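Local atomic coordinates of putative membrane protein (Yersinia pestis CO92, PDB entry 5TF3), a protein that is of unknown function, a putative membrane protein of the DUF1198 family whose crystallised part is built almost entirely of helices and the loops between them. Residues S14-I19 and A83-I88. Numbering follows the deposited sequence.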
loop_
_atom_site.group_PDB
_atom_site.type_symbol
_atom_site.label_atom_id
_atom_site.label_comp_id
_atom_site.label_asym_id
_atom_site.label_seq_id
_atom_site.Cartn_x
_atom_site.Cartn_y
_atom_site.Cartn_z
ATOM N N SER A 14 1.194 3.385 -10.360
ATOM C CA SER A 14 0.854 2.249 -11.207
ATOM C C SER A 14 2.049 1.819 -12.061
ATOM O O SER A 14 2.257 0.623 -12.278
ATOM C CB SER A 14 -0.374 2.569 -12.061
ATOM O OG SER A 14 -0.151 3.704 -12.858
ATOM N N ASN A 15 2.847 2.778 -12.539
ATOM C CA ASN A 15 4.046 2.422 -13.296
ATOM C C ASN A 15 5.049 1.673 -12.424
ATOM O O ASN A 15 5.687 0.718 -12.884
ATOM C CB ASN A 15 4.693 3.675 -13.893
ATOM C CG ASN A 15 3.909 4.238 -15.071
ATOM O OD1 ASN A 15 3.201 3.510 -15.766
ATOM N ND2 ASN A 15 4.042 5.542 -15.302
ATOM N N LEU A 16 5.203 2.091 -11.165
ATOM C CA LEU A 16 6.137 1.412 -10.264
ATOM C C LEU A 16 5.728 -0.036 -10.048
ATOM O O LEU A 16 6.548 -0.955 -10.156
ATOM C CB LEU A 16 6.206 2.141 -8.923
ATOM C CG LEU A 16 6.996 1.430 -7.821
ATOM C CD1 LEU A 16 8.462 1.294 -8.215
ATOM C CD2 LEU A 16 6.874 2.172 -6.489
ATOM N N LEU A 17 4.456 -0.264 -9.740
ATOM C CA LEU A 17 3.970 -1.615 -9.511
ATOM C C LEU A 17 3.651 -2.384 -10.797
ATOM O O LEU A 17 3.441 -3.611 -10.730
ATOM C CB LEU A 17 2.735 -1.541 -8.617
ATOM C CG LEU A 17 3.060 -1.041 -7.214
ATOM C CD1 LEU A 17 1.766 -0.902 -6.432
ATOM C CD2 LEU A 17 4.009 -2.009 -6.525
ATOM N N LYS A 18 3.608 -1.699 -11.950
ATOM C CA LYS A 18 3.235 -2.299 -13.240
ATOM C C LYS A 18 1.849 -2.937 -13.175
ATOM O O LYS A 18 1.660 -4.094 -13.543
ATOM C CB LYS A 18 4.267 -3.327 -13.711
ATOM C CG LYS A 18 5.693 -2.826 -13.792
ATOM C CD LYS A 18 5.849 -1.814 -14.910
ATOM C CE LYS A 18 7.285 -1.309 -15.010
ATOM N NZ LYS A 18 7.327 0.026 -15.675
ATOM N N ILE A 19 0.873 -2.176 -12.678
ATOM C CA ILE A 19 -0.514 -2.617 -12.605
ATOM C C ILE A 19 -1.364 -1.516 -13.220
ATOM O O ILE A 19 -0.916 -0.382 -13.408
ATOM C CB ILE A 19 -0.972 -2.932 -11.156
ATOM C CG1 ILE A 19 -0.950 -1.666 -10.281
ATOM C CG2 ILE A 19 -0.086 -4.020 -10.519
ATOM C CD1 ILE A 19 -1.194 -1.921 -8.823
ATOM N N ALA A 83 8.387 -5.626 -8.201
ATOM C CA ALA A 83 8.809 -4.232 -8.269
ATOM C C ALA A 83 10.086 -3.955 -7.485
ATOM O O ALA A 83 10.426 -2.780 -7.291
ATOM C CB ALA A 83 7.705 -3.312 -7.733
ATOM N N GLN A 84 10.765 -4.996 -6.988
ATOM C CA GLN A 84 11.998 -4.843 -6.210
ATOM C C GLN A 84 11.748 -4.069 -4.927
ATOM O O GLN A 84 12.597 -3.297 -4.476
ATOM C CB GLN A 84 13.103 -4.160 -7.021
ATOM C CG GLN A 84 13.257 -4.696 -8.425
ATOM C CD GLN A 84 13.781 -6.110 -8.438
ATOM O OE1 GLN A 84 14.960 -6.351 -8.164
ATOM N NE2 GLN A 84 12.907 -7.058 -8.746
ATOM N N ILE A 85 10.563 -4.244 -4.359
ATOM C CA ILE A 85 10.180 -3.640 -3.090
ATOM C C ILE A 85 10.148 -4.745 -2.044
ATOM O O ILE A 85 9.581 -5.818 -2.290
ATOM C CB ILE A 85 8.817 -2.939 -3.210
ATOM C CG1 ILE A 85 8.943 -1.721 -4.124
ATOM C CG2 ILE A 85 8.303 -2.516 -1.851
ATOM C CD1 ILE A 85 7.644 -1.086 -4.404
ATOM N N SER A 86 10.759 -4.496 -0.892
ATOM C CA SER A 86 10.795 -5.511 0.156
ATOM C C SER A 86 9.374 -5.943 0.511
ATOM O O SER A 86 8.509 -5.086 0.731
ATOM C CB SER A 86 11.494 -4.992 1.409
ATOM O OG SER A 86 11.296 -5.903 2.477
ATOM N N PRO A 87 9.089 -7.245 0.570
ATOM C CA PRO A 87 7.762 -7.689 1.004
ATOM C C PRO A 87 7.558 -7.602 2.511
ATOM O O PRO A 87 6.479 -7.954 2.996
ATOM C CB PRO A 87 7.724 -9.152 0.530
ATOM C CG PRO A 87 9.153 -9.587 0.620
ATOM C CD PRO A 87 9.999 -8.375 0.311
ATOM N N ILE A 88 8.556 -7.153 3.273
ATOM C CA ILE A 88 8.378 -7.017 4.713
ATOM C C ILE A 88 7.490 -5.814 4.993
ATOM O O ILE A 88 7.721 -4.712 4.479
ATOM C CB ILE A 88 9.735 -6.897 5.420
ATOM C CG1 ILE A 88 10.552 -8.175 5.243
ATOM C CG2 ILE A 88 9.539 -6.617 6.908
ATOM C CD1 ILE A 88 11.903 -8.107 5.913
#
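Two backbone N-H groups grip the carbonyl O of Ser-14: Ile-19 N lies 3.1 Å from Ser-14 O, and Lys-18 N bonds to it more weakly. The Ile-19 bond, with a weak one from Lys-18 N to Asn-15 O, makes the Schellman motif that ends helix 2-17, where the last turn sets Leu-16 and Leu-17 against Ala-83 and Ile-85. A second Schellman motif, with Gln-84 as its C-prime residue, ends helix 70-82, so the contact joins two helix C-termini. Lys-18 and Gln-84 take the positive-phi positions, where their polar ends suit an exposed surface. No hydrogen bond crosses the contact, and the side chains that meet are apolar. Ala-83 points its methyl at the other segment, and a side chain this small lets CB come within 3.6 Å of Leu-16 O and 4.1 Å of Leu-17 CD2. Leu-16 extends with CG anti to its N (chi1 172°), which carries CD2 to 3.9 Å from Ile-85 CD1. Branched aliphatic side chains offer methyls on several sides, so Leu-16, Leu-17 and Ile-85 also meet Val-51, Val-58 and Ala-55 of helix 48-65, respectively. Farther along, an ST turn shapes the loop towards helix 91-100, Ser-86 OG accepting from Ile-88 N at 3.1 Å with an N-H...O angle of 161°.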